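Local coordinates for restriction endonuclease Hpy99I (Helicobacter pylori, PDB 3GOX), which is a type II restriction endonuclease of the beta-beta-alpha-Me class that binds its target DNA and probably cuts it by metal-assisted hydrolysis, at residues 15-20 and 32-37; 19-24 and 60-65; 154-159 and 168-173. One frame throughout, in Å; residues are numbered along the deposited sequence.

Contact 1. Residues 15-20 and 32-37; sequences DDFVIA and VGVIRA
Val18 and Gly33 form the hydrogen-bonded pair of an antiparallel beta hairpin, strands 17-20 and 32-39 of the SH3-like domain. The short strand axes approach to 4.6 Å with their directions 133° apart, as expected of strongly twisted strands. Val18 N donates to Gly33 O, and Gly33 N returns a bond to Val18 O at 2.8 Å. Beyond the last bridge the ladder runs on: Ile35 N reaches Asp16 O at 2.9 Å, and Asp15 N reaches Ile35 O. Between these bonds the alpha hydrogens of Phe17, Val34 and Val32 lean on carbonyl oxygens of the facing strand.

Apolar packing divides between two faces. On one, CG2 of Val34 lies over a face of the Phe17 ring, displaced toward its rim, while Phe17 CD1 meets Val32 CG1 at 4.0 Å. Farther along, Ile19 CG2 touches Val32 CG2. Gly135 of the second subunit packs against Phe17, extending this face into the dimer. On the face of Val18, the Ile35 chain comes across, its bend at the second torsion (chi2 -58°) laying CD1 against Val18 CG2 at 4.0 Å; Gly33 sends no side chain there.

Charges play a water-mediated part. Asp15 OD1 and Arg36 NH1 stand 4.5 Å apart, beyond a salt bridge, but one water joins them: it donates to Asp15 OD1 and to Ile35 O and accepts from Arg36 NH1 at 3.0 Å.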
loop_
_atom_site.group_PDB
_atom_site.type_symbol
_atom_site.label_atom_id
_atom_site.label_comp_id
_atom_site.label_asym_id
_atom_site.label_seq_id
_atom_site.Cartn_x
_atom_site.Cartn_y
_atom_site.Cartn_z
ATOM N N ASP A 15 12.646 8.292 -28.938
ATOM C CA ASP A 15 12.710 7.684 -27.602
ATOM C C ASP A 15 13.578 8.481 -26.633
ATOM O O ASP A 15 13.585 8.171 -25.439
ATOM C CB ASP A 15 13.132 6.218 -27.617
ATOM C CG ASP A 15 12.270 5.372 -28.531
ATOM O OD1 ASP A 15 11.061 5.623 -28.618
ATOM O OD2 ASP A 15 12.813 4.405 -29.102
ATOM N N ASP A 16 14.286 9.504 -27.117
ATOM C CA ASP A 16 15.044 10.389 -26.227
ATOM C C ASP A 16 14.092 11.228 -25.384
ATOM O O ASP A 16 12.967 11.530 -25.797
ATOM C CB ASP A 16 15.936 11.375 -26.989
ATOM C CG ASP A 16 17.150 10.733 -27.625
ATOM O OD1 ASP A 16 17.505 9.575 -27.314
ATOM O OD2 ASP A 16 17.785 11.464 -28.423
ATOM N N PHE A 17 14.566 11.628 -24.210
ATOM C CA PHE A 17 13.825 12.528 -23.326
ATOM C C PHE A 17 14.358 13.954 -23.348
ATOM O O PHE A 17 15.559 14.184 -23.449
ATOM C CB PHE A 17 13.831 11.975 -21.896
ATOM C CG PHE A 17 12.965 10.763 -21.735
ATOM C CD1 PHE A 17 11.608 10.887 -21.512
ATOM C CD2 PHE A 17 13.502 9.498 -21.862
ATOM C CE1 PHE A 17 10.817 9.753 -21.399
ATOM C CE2 PHE A 17 12.713 8.368 -21.748
ATOM C CZ PHE A 17 11.365 8.511 -21.515
ATOM N N VAL A 18 13.434 14.907 -23.288
ATOM C CA VAL A 18 13.744 16.318 -23.355
ATOM C C VAL A 18 12.892 17.080 -22.361
ATOM O O VAL A 18 11.850 16.567 -21.900
ATOM C CB VAL A 18 13.457 16.893 -24.759
ATOM C CG1 VAL A 18 14.424 16.290 -25.778
ATOM C CG2 VAL A 18 12.004 16.654 -25.178
ATOM N N ILE A 19 13.319 18.302 -22.065
ATOM C CA ILE A 19 12.440 19.260 -21.415
ATOM C C ILE A 19 12.191 20.425 -22.357
ATOM O O ILE A 19 13.038 20.781 -23.189
ATOM C CB ILE A 19 12.992 19.783 -20.067
ATOM C CG1 ILE A 19 14.409 20.329 -20.230
ATOM C CG2 ILE A 19 12.898 18.669 -19.011
ATOM C CD1 ILE A 19 14.959 20.970 -18.962
ATOM N N ALA A 20 11.027 21.035 -22.209
ATOM C CA ALA A 20 10.750 22.326 -22.829
ATOM C C ALA A 20 11.584 23.399 -22.153
ATOM O O ALA A 20 11.511 23.573 -20.946
ATOM C CB ALA A 20 9.259 22.664 -22.709
ATOM N N VAL A 32 8.649 17.501 -19.097
ATOM C CA VAL A 32 9.361 16.388 -19.723
ATOM C C VAL A 32 8.522 15.806 -20.847
ATOM O O VAL A 32 7.325 15.550 -20.709
ATOM C CB VAL A 32 9.707 15.280 -18.701
ATOM C CG1 VAL A 32 10.438 14.093 -19.377
ATOM C CG2 VAL A 32 10.566 15.879 -17.595
ATOM N N GLY A 33 9.188 15.575 -21.970
ATOM C CA GLY A 33 8.593 14.904 -23.111
ATOM C C GLY A 33 9.506 13.835 -23.662
ATOM O O GLY A 33 10.706 13.810 -23.389
ATOM N N VAL A 34 8.908 12.933 -24.434
ATOM C CA VAL A 34 9.639 11.902 -25.168
ATOM C C VAL A 34 9.494 12.176 -26.680
ATOM O O VAL A 34 8.415 12.556 -27.183
ATOM C CB VAL A 34 9.155 10.493 -24.784
ATOM C CG1 VAL A 34 7.688 10.286 -25.062
ATOM C CG2 VAL A 34 10.011 9.443 -25.473
ATOM N N ILE A 35 10.585 12.003 -27.426
ATOM C CA ILE A 35 10.569 12.243 -28.864
ATOM C C ILE A 35 9.874 11.085 -29.571
ATOM O O ILE A 35 10.268 9.933 -29.390
ATOM C CB ILE A 35 12.007 12.390 -29.410
ATOM C CG1 ILE A 35 12.746 13.513 -28.671
ATOM C CG2 ILE A 35 12.006 12.595 -30.939
ATOM C CD1 ILE A 35 12.073 14.814 -28.760
ATOM N N ARG A 36 8.838 11.398 -30.365
ATOM C CA ARG A 36 8.015 10.401 -31.046
ATOM C C ARG A 36 8.203 10.352 -32.555
ATOM O O ARG A 36 7.881 9.351 -33.190
ATOM C CB ARG A 36 6.524 10.631 -30.720
ATOM C CG ARG A 36 6.146 10.429 -29.250
ATOM C CD ARG A 36 6.655 9.114 -28.640
ATOM N NE ARG A 36 5.693 8.516 -27.730
ATOM C CZ ARG A 36 5.972 7.532 -26.884
ATOM N NH1 ARG A 36 7.211 7.062 -26.788
ATOM N NH2 ARG A 36 5.005 7.040 -26.110
ATOM N N ALA A 37 8.666 11.460 -33.123
ATOM C CA ALA A 37 9.078 11.497 -34.521
ATOM C C ALA A 37 10.074 12.627 -34.688
ATOM O O ALA A 37 10.081 13.569 -33.916
ATOM C CB ALA A 37 7.865 11.684 -35.450
HETATM O O HOH W 1 9.282 7.317 -28.955
#

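Contact 2. Residues 19-24 and 60-65; sequences IAKNQL and ELEAID
Glu60 meets residues 19-24 through both its carbonyl and its carboxylate. Glu60 O accepts Lys21 N at 3.0 Å, prolonging the ladder one step past the strand pairs. The Glu60 chain folds at its second torsion (chi2 -75°), which turns OE1 back to Asn22: ND2 donates to OE1 at 3.0 Å, in a nearly straight bond (173°) that lies in the amide plane but meets the carboxylate from above its own plane. Leu24 CD2 packs beside the same oxygen at 3.6 Å. A water that accepts from Asn22 N lies 2.8 Å from Glu60 O and equally near Glu60 OE1, so it can link backbone and carboxylate, although its protons may be shared with other acceptors.

Leu61 pairs with Ala20 in non-hydrogen-bonded fashion, its alpha hydrogen directed at Ile19 O. Its side chain packs on Val45 of strand 42-47 and Val56 of strand 52-57, not its neighbours in the sheet, as a barrel's curl allows.

Glu62 and Ile19 exchange two backbone bonds, Ile19 N to Glu62 O at 2.9 Å and Glu62 N to Ile19 O. Their side chains run alongside, Ile19 CG1 against Glu62 CB at 3.9 Å, and Lys21 CG, two residues on from Ile19, also meets Glu62 CB.

Ile64 crosses Ile19 at about a right angle, the two CG2 methyls 4.0 Å apart. Joining the first strand of the domain to its last in antiparallel register is typical of an SH3-like barrel.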
loop_
_atom_site.group_PDB
_atom_site.type_symbol
_atom_site.label_atom_id
_atom_site.label_comp_id
_atom_site.label_asym_id
_atom_site.label_seq_id
_atom_site.Cartn_x
_atom_site.Cartn_y
_atom_site.Cartn_z
ATOM N N ILE A 19 13.319 18.302 -22.065
ATOM C CA ILE A 19 12.440 19.260 -21.415
ATOM C C ILE A 19 12.191 20.425 -22.357
ATOM O O ILE A 19 13.038 20.781 -23.189
ATOM C CB ILE A 19 12.992 19.783 -20.067
ATOM C CG1 ILE A 19 14.409 20.329 -20.230
ATOM C CG2 ILE A 19 12.898 18.669 -19.011
ATOM C CD1 ILE A 19 14.959 20.970 -18.962
ATOM N N ALA A 20 11.027 21.035 -22.209
ATOM C CA ALA A 20 10.750 22.326 -22.829
ATOM C C ALA A 20 11.584 23.399 -22.153
ATOM O O ALA A 20 11.511 23.573 -20.946
ATOM C CB ALA A 20 9.259 22.664 -22.709
ATOM N N LYS A 21 12.368 24.127 -22.939
ATOM C CA LYS A 21 13.141 25.243 -22.398
ATOM C C LYS A 21 12.258 26.424 -22.021
ATOM O O LYS A 21 12.554 27.124 -21.068
ATOM C CB LYS A 21 14.188 25.717 -23.409
ATOM C CG LYS A 21 15.305 24.730 -23.660
ATOM C CD LYS A 21 16.290 25.255 -24.727
ATOM C CE LYS A 21 17.282 26.221 -24.137
ATOM N NZ LYS A 21 18.512 26.305 -24.972
ATOM N N ASN A 22 11.208 26.649 -22.801
ATOM C CA ASN A 22 10.327 27.797 -22.657
ATOM C C ASN A 22 8.883 27.333 -22.764
ATOM O O ASN A 22 8.620 26.141 -22.916
ATOM C CB ASN A 22 10.611 28.827 -23.763
ATOM C CG ASN A 22 12.095 29.029 -24.009
ATOM O OD1 ASN A 22 12.818 29.467 -23.118
ATOM N ND2 ASN A 22 12.553 28.698 -25.219
ATOM N N GLN A 23 7.948 28.273 -22.691
ATOM C CA GLN A 23 6.526 27.979 -22.862
ATOM C C GLN A 23 6.212 27.584 -24.292
ATOM O O GLN A 23 6.545 28.305 -25.238
ATOM C CB GLN A 23 5.684 29.209 -22.504
ATOM C CG GLN A 23 4.179 28.925 -22.350
ATOM C CD GLN A 23 3.783 28.410 -20.978
ATOM O OE1 GLN A 23 4.468 28.655 -19.977
ATOM N NE2 GLN A 23 2.629 27.725 -20.915
ATOM N N LEU A 24 5.531 26.461 -24.440
ATOM C CA LEU A 24 5.077 25.976 -25.736
ATOM C C LEU A 24 3.566 25.780 -25.665
ATOM O O LEU A 24 3.083 24.694 -25.352
ATOM C CB LEU A 24 5.797 24.673 -26.095
ATOM C CG LEU A 24 7.320 24.749 -26.191
ATOM C CD1 LEU A 24 7.981 23.360 -26.208
ATOM C CD2 LEU A 24 7.786 25.588 -27.382
ATOM N N GLU A 60 14.071 24.723 -29.037
ATOM C CA GLU A 60 13.170 24.897 -27.890
ATOM C C GLU A 60 13.270 23.734 -26.887
ATOM O O GLU A 60 12.557 23.736 -25.890
ATOM C CB GLU A 60 11.726 25.008 -28.385
ATOM C CG GLU A 60 11.425 26.208 -29.244
ATOM C CD GLU A 60 11.316 27.500 -28.460
ATOM O OE1 GLU A 60 10.841 27.464 -27.299
ATOM O OE2 GLU A 60 11.727 28.556 -28.994
ATOM N N LEU A 61 14.133 22.749 -27.157
ATOM C CA LEU A 61 14.234 21.517 -26.338
ATOM C C LEU A 61 15.636 21.352 -25.777
ATOM O O LEU A 61 16.609 21.768 -26.412
ATOM C CB LEU A 61 13.929 20.288 -27.186
ATOM C CG LEU A 61 12.540 20.252 -27.835
ATOM C CD1 LEU A 61 12.402 19.099 -28.822
ATOM C CD2 LEU A 61 11.427 20.223 -26.783
ATOM N N GLU A 62 15.723 20.750 -24.586
ATOM C CA GLU A 62 16.988 20.409 -23.974
ATOM C C GLU A 62 16.938 18.914 -23.598
ATOM O O GLU A 62 16.054 18.474 -22.873
ATOM C CB GLU A 62 17.219 21.263 -22.738
ATOM C CG GLU A 62 18.525 21.001 -22.053
ATOM C CD GLU A 62 18.718 21.869 -20.818
ATOM O OE1 GLU A 62 18.133 22.982 -20.744
ATOM O OE2 GLU A 62 19.466 21.430 -19.922
ATOM N N ALA A 63 17.885 18.133 -24.098
ATOM C CA ALA A 63 17.997 16.719 -23.740
ATOM C C ALA A 63 18.315 16.579 -22.261
ATOM O O ALA A 63 19.099 17.338 -21.696
ATOM C CB ALA A 63 19.102 16.033 -24.550
ATOM N N ILE A 64 17.666 15.590 -21.639
ATOM C CA ILE A 64 17.958 15.214 -20.262
ATOM C C ILE A 64 18.283 13.724 -20.133
ATOM O O ILE A 64 17.889 12.895 -20.977
ATOM C CB ILE A 64 16.798 15.587 -19.299
ATOM C CG1 ILE A 64 15.506 14.823 -19.628
ATOM C CG2 ILE A 64 16.557 17.064 -19.329
ATOM C CD1 ILE A 64 14.440 14.897 -18.465
ATOM N N ASP A 65 19.021 13.402 -19.074
ATOM C CA ASP A 65 19.346 12.024 -18.692
ATOM C C ASP A 65 18.418 11.632 -17.544
ATOM O O ASP A 65 18.605 12.046 -16.388
ATOM C CB ASP A 65 20.812 11.900 -18.274
ATOM C CG ASP A 65 21.205 10.476 -17.882
ATOM O OD1 ASP A 65 20.358 9.559 -17.903
ATOM O OD2 ASP A 65 22.405 10.270 -17.547
HETATM O O HOH W 2 10.624 25.605 -25.173
#

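Contact 3. Residues 154-159 and 168-173; sequences NLVHDH and EWICDS. With NA (sodium ion), chain G; ZN (zinc ion), chain F; nucleotides of chain D.
Val156 and Ile170 form the hydrogen-bonded pair of the antiparallel hairpin that, with helix 172-180, makes up the beta-beta-alpha-Me motif. Val156 N meets Ile170 O at 3.0 Å and Ile170 N answers with a longer bond to Val156 O, each donor lying nearly in line with the carbonyl it meets. Asp158 N to Glu168 O continues the ladder on one side; on the other, Asp172 N donates to Asn154 O at 2.9 Å and so ties the first turn of the helix to the hairpin.

Packing occupies both faces. Val156 CG2 and Asp158 CB rest on the Ile170 branch, the latter 3.7 Å from CD1. On the face of His157 and Trp169 the indole is met at its edge, near CE3, by Leu155 CB. Over that indole lies the His157 ring, the planes set obliquely, 44° apart; its details are less certain because His157 has a second conformer.

Metals and DNA complete the contact. Asp158 CG stands anti to the backbone N (chi1 175°), placing OD1 2.3 Å from the sodium ion, while OD2 is engaged by Arg167 and by Tyr194 of the second subunit. The sodium also takes OP1 of DA8 of chain D at 2.2 Å, two waters, Asn175 and another phosphate. His159 ND1 is bound weakly to that OP1. In the conformer described, His157 ND1 donates to OP1 of DG9 of chain D at 2.8 Å, while His157 NE2 is hydrogen-bonded to Asp128. Cys171 SG, at the helix N-cap, binds zinc with Cys140, Cys143 and Cys174.

The zinc thus fixes the strand-helix junction, while the sodium, perhaps standing in for a divalent ion, joins hairpin and backbone phosphates; a metal polarising a phosphate is consistent with this family's hydrolytic chemistry.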
loop_
_atom_site.group_PDB
_atom_site.type_symbol
_atom_site.label_atom_id
_atom_site.label_comp_id
_atom_site.label_asym_id
_atom_site.label_seq_id
_atom_site.Cartn_x
_atom_site.Cartn_y
_atom_site.Cartn_z
ATOM N N ASN A 154 -2.596 -1.185 13.208
ATOM C CA ASN A 154 -2.783 0.214 13.526
ATOM C C ASN A 154 -4.008 0.741 12.776
ATOM O O ASN A 154 -4.207 0.433 11.612
ATOM C CB ASN A 154 -1.553 1.066 13.169
ATOM C CG ASN A 154 -0.335 0.738 14.023
ATOM O OD1 ASN A 154 -0.456 0.251 15.166
ATOM N ND2 ASN A 154 0.853 1.038 13.487
ATOM N N LEU A 155 -4.824 1.530 13.456
ATOM C CA LEU A 155 -6.043 2.084 12.882
ATOM C C LEU A 155 -5.899 3.571 12.564
ATOM O O LEU A 155 -5.066 4.277 13.149
ATOM C CB LEU A 155 -7.231 1.874 13.815
ATOM C CG LEU A 155 -7.501 0.445 14.272
ATOM C CD1 LEU A 155 -8.846 0.417 14.974
ATOM C CD2 LEU A 155 -7.436 -0.586 13.153
ATOM N N VAL A 156 -6.753 4.038 11.660
ATOM C CA VAL A 156 -6.764 5.445 11.267
ATOM C C VAL A 156 -8.187 5.951 11.115
ATOM O O VAL A 156 -9.103 5.155 10.857
ATOM C CB VAL A 156 -6.027 5.667 9.928
ATOM C CG1 VAL A 156 -4.559 5.313 10.068
ATOM C CG2 VAL A 156 -6.695 4.884 8.791
ATOM N N HIS A 157 -8.314 7.270 11.303
ATOM C CA HIS A 157 -9.475 8.066 10.898
ATOM C C HIS A 157 -9.479 8.141 9.380
ATOM O O HIS A 157 -8.660 8.870 8.808
ATOM C CB HIS A 157 -9.340 9.539 11.336
ATOM C CG HIS A 157 -9.258 9.783 12.808
ATOM N ND1 HIS A 157 -8.057 9.883 13.477
ATOM C CD2 HIS A 157 -10.219 10.075 13.715
ATOM C CE1 HIS A 157 -8.287 10.169 14.745
ATOM N NE2 HIS A 157 -9.591 10.296 14.914
ATOM N N ASP A 158 -10.342 7.394 8.703
ATOM C CA ASP A 158 -10.495 7.628 7.263
ATOM C C ASP A 158 -11.532 8.739 7.023
ATOM O O ASP A 158 -12.475 8.901 7.778
ATOM C CB ASP A 158 -10.885 6.314 6.593
ATOM C CG ASP A 158 -11.184 6.456 5.135
ATOM O OD1 ASP A 158 -10.423 7.153 4.400
ATOM O OD2 ASP A 158 -12.162 5.817 4.695
ATOM N N HIS A 159 -11.309 9.544 5.975
ATOM C CA HIS A 159 -12.230 10.630 5.621
ATOM C C HIS A 159 -12.341 10.793 4.109
ATOM O O HIS A 159 -11.459 10.346 3.341
ATOM C CB HIS A 159 -11.805 11.947 6.302
ATOM C CG HIS A 159 -10.751 12.704 5.564
ATOM N ND1 HIS A 159 -9.420 12.350 5.587
ATOM C CD2 HIS A 159 -10.837 13.794 4.770
ATOM C CE1 HIS A 159 -8.730 13.190 4.833
ATOM N NE2 HIS A 159 -9.566 14.075 4.326
ATOM N N GLU A 168 -15.096 5.912 8.275
ATOM C CA GLU A 168 -15.015 5.038 9.454
ATOM C C GLU A 168 -13.584 4.832 9.912
ATOM O O GLU A 168 -12.620 5.166 9.195
ATOM C CB GLU A 168 -15.668 3.674 9.178
ATOM C CG GLU A 168 -17.146 3.792 8.821
ATOM C CD GLU A 168 -17.794 2.504 8.329
ATOM O OE1 GLU A 168 -17.296 1.399 8.637
ATOM O OE2 GLU A 168 -18.845 2.604 7.652
ATOM N N TRP A 169 -13.463 4.294 11.123
ATOM C CA TRP A 169 -12.214 3.749 11.611
ATOM C C TRP A 169 -11.938 2.465 10.854
ATOM O O TRP A 169 -12.746 1.538 10.871
ATOM C CB TRP A 169 -12.278 3.481 13.121
ATOM C CG TRP A 169 -12.190 4.739 13.932
ATOM C CD1 TRP A 169 -13.226 5.506 14.381
ATOM C CD2 TRP A 169 -10.989 5.380 14.390
ATOM N NE1 TRP A 169 -12.745 6.581 15.080
ATOM C CE2 TRP A 169 -11.376 6.524 15.116
ATOM C CE3 TRP A 169 -9.621 5.080 14.274
ATOM C CZ2 TRP A 169 -10.450 7.381 15.707
ATOM C CZ3 TRP A 169 -8.700 5.932 14.856
ATOM C CH2 TRP A 169 -9.117 7.069 15.569
ATOM N N ILE A 170 -10.781 2.427 10.187
ATOM C CA ILE A 170 -10.363 1.281 9.383
ATOM C C ILE A 170 -8.868 1.037 9.640
ATOM O O ILE A 170 -8.161 1.897 10.191
ATOM C CB ILE A 170 -10.626 1.484 7.847
ATOM C CG1 ILE A 170 -9.845 2.679 7.284
ATOM C CG2 ILE A 170 -12.135 1.639 7.560
ATOM C CD1 ILE A 170 -9.997 2.843 5.763
ATOM N N CYS A 171 -8.360 -0.119 9.221
ATOM C CA CYS A 171 -6.931 -0.389 9.395
ATOM C C CYS A 171 -6.093 0.416 8.395
ATOM O O CYS A 171 -6.567 0.789 7.328
ATOM C CB CYS A 171 -6.628 -1.894 9.356
ATOM S SG CYS A 171 -6.609 -2.637 7.698
ATOM N N ASP A 172 -4.864 0.709 8.794
ATOM C CA ASP A 172 -3.911 1.485 7.972
ATOM C C ASP A 172 -3.653 0.785 6.642
ATOM O O ASP A 172 -3.498 1.446 5.620
ATOM C CB ASP A 172 -2.608 1.689 8.778
ATOM C CG ASP A 172 -1.527 2.473 8.020
ATOM O OD1 ASP A 172 -1.583 3.713 7.997
ATOM O OD2 ASP A 172 -0.565 1.839 7.523
ATOM N N SER A 173 -3.621 -0.540 6.649
ATOM C CA SER A 173 -3.433 -1.303 5.409
ATOM C C SER A 173 -4.540 -0.976 4.408
ATOM O O SER A 173 -4.269 -0.649 3.238
ATOM C CB SER A 173 -3.406 -2.787 5.744
ATOM O OG SER A 173 -3.315 -3.607 4.606
HETATM NA NA NA G . -8.301 7.717 3.775
HETATM ZN ZN ZN F . -8.676 -3.397 6.889
ATOM P P DA D 8 -6.559 9.734 5.270
ATOM O OP1 DA D 8 -8.005 9.607 4.940
ATOM O OP2 DA D 8 -5.889 11.055 5.139
ATOM O "O5'" DA D 8 -6.377 9.217 6.767
ATOM C "C5'" DA D 8 -5.511 9.880 7.689
ATOM C "C4'" DA D 8 -4.369 8.968 8.076
ATOM O "O4'" DA D 8 -3.318 9.041 7.094
ATOM C "C3'" DA D 8 -3.687 9.342 9.382
ATOM O "O3'" DA D 8 -4.420 8.746 10.459
ATOM C "C2'" DA D 8 -2.316 8.706 9.231
ATOM C "C1'" DA D 8 -2.101 8.642 7.713
ATOM N N9 DA D 8 -1.035 9.499 7.197
ATOM C C8 DA D 8 -1.150 10.517 6.282
ATOM N N7 DA D 8 -0.007 11.082 5.973
ATOM C C5 DA D 8 0.921 10.398 6.745
ATOM C C6 DA D 8 2.316 10.517 6.870
ATOM N N6 DA D 8 3.048 11.397 6.179
ATOM N N1 DA D 8 2.944 9.687 7.733
ATOM C C2 DA D 8 2.207 8.797 8.413
ATOM N N3 DA D 8 0.892 8.585 8.378
ATOM C C4 DA D 8 0.301 9.428 7.515
ATOM P P DG D 9 -4.614 9.535 11.846
ATOM O OP1 DG D 9 -5.612 8.744 12.613
ATOM O OP2 DG D 9 -4.869 10.974 11.572
ATOM O "O5'" DG D 9 -3.211 9.380 12.577
ATOM C "C5'" DG D 9 -2.729 8.085 12.916
ATOM C "C4'" DG D 9 -1.351 8.165 13.532
ATOM O "O4'" DG D 9 -0.399 8.712 12.586
ATOM C "C3'" DG D 9 -1.207 9.046 14.766
ATOM O "O3'" DG D 9 -0.018 8.603 15.406
ATOM C "C2'" DG D 9 -0.915 10.393 14.134
ATOM C "C1'" DG D 9 0.093 9.957 13.079
ATOM N N9 DG D 9 0.277 10.844 11.933
ATOM C C8 DG D 9 -0.692 11.309 11.075
ATOM N N7 DG D 9 -0.213 12.053 10.114
ATOM C C5 DG D 9 1.154 12.090 10.353
ATOM C C6 DG D 9 2.201 12.740 9.638
ATOM O O6 DG D 9 2.126 13.429 8.613
ATOM N N1 DG D 9 3.439 12.519 10.233
ATOM C C2 DG D 9 3.650 11.773 11.365
ATOM N N2 DG D 9 4.923 11.687 11.787
ATOM N N3 DG D 9 2.687 11.159 12.037
ATOM C C4 DG D 9 1.473 11.359 11.479
HETATM O O HOH W 3 -9.072 9.532 2.305
HETATM O O HOH W 4 -7.673 6.737 1.748
#

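How the contacts relate
Contacts 1 and 2 both use strand 17-20, which contact 1 joins to strand 32-39 and contact 2 to strand 61-63; that strand, next to the sheet's edge strand, therefore has a partner on each side in one five-stranded antiparallel sheet. Their centres are 8 Å apart, and they touch directly, with Val18 CG2 4.0 Å from Leu61 CD2. Contact 3 comes later in the chain, in a separate two-stranded sheet of the nuclease region, with its centre about 41 Å from that of contact 1 and 43 Å from that of contact 2, across the centre of the chain. The SH3-like domain and the metal-bearing, DNA-bound hairpin are thus distinct modules, although contacts 1 and 3 both reach the second subunit.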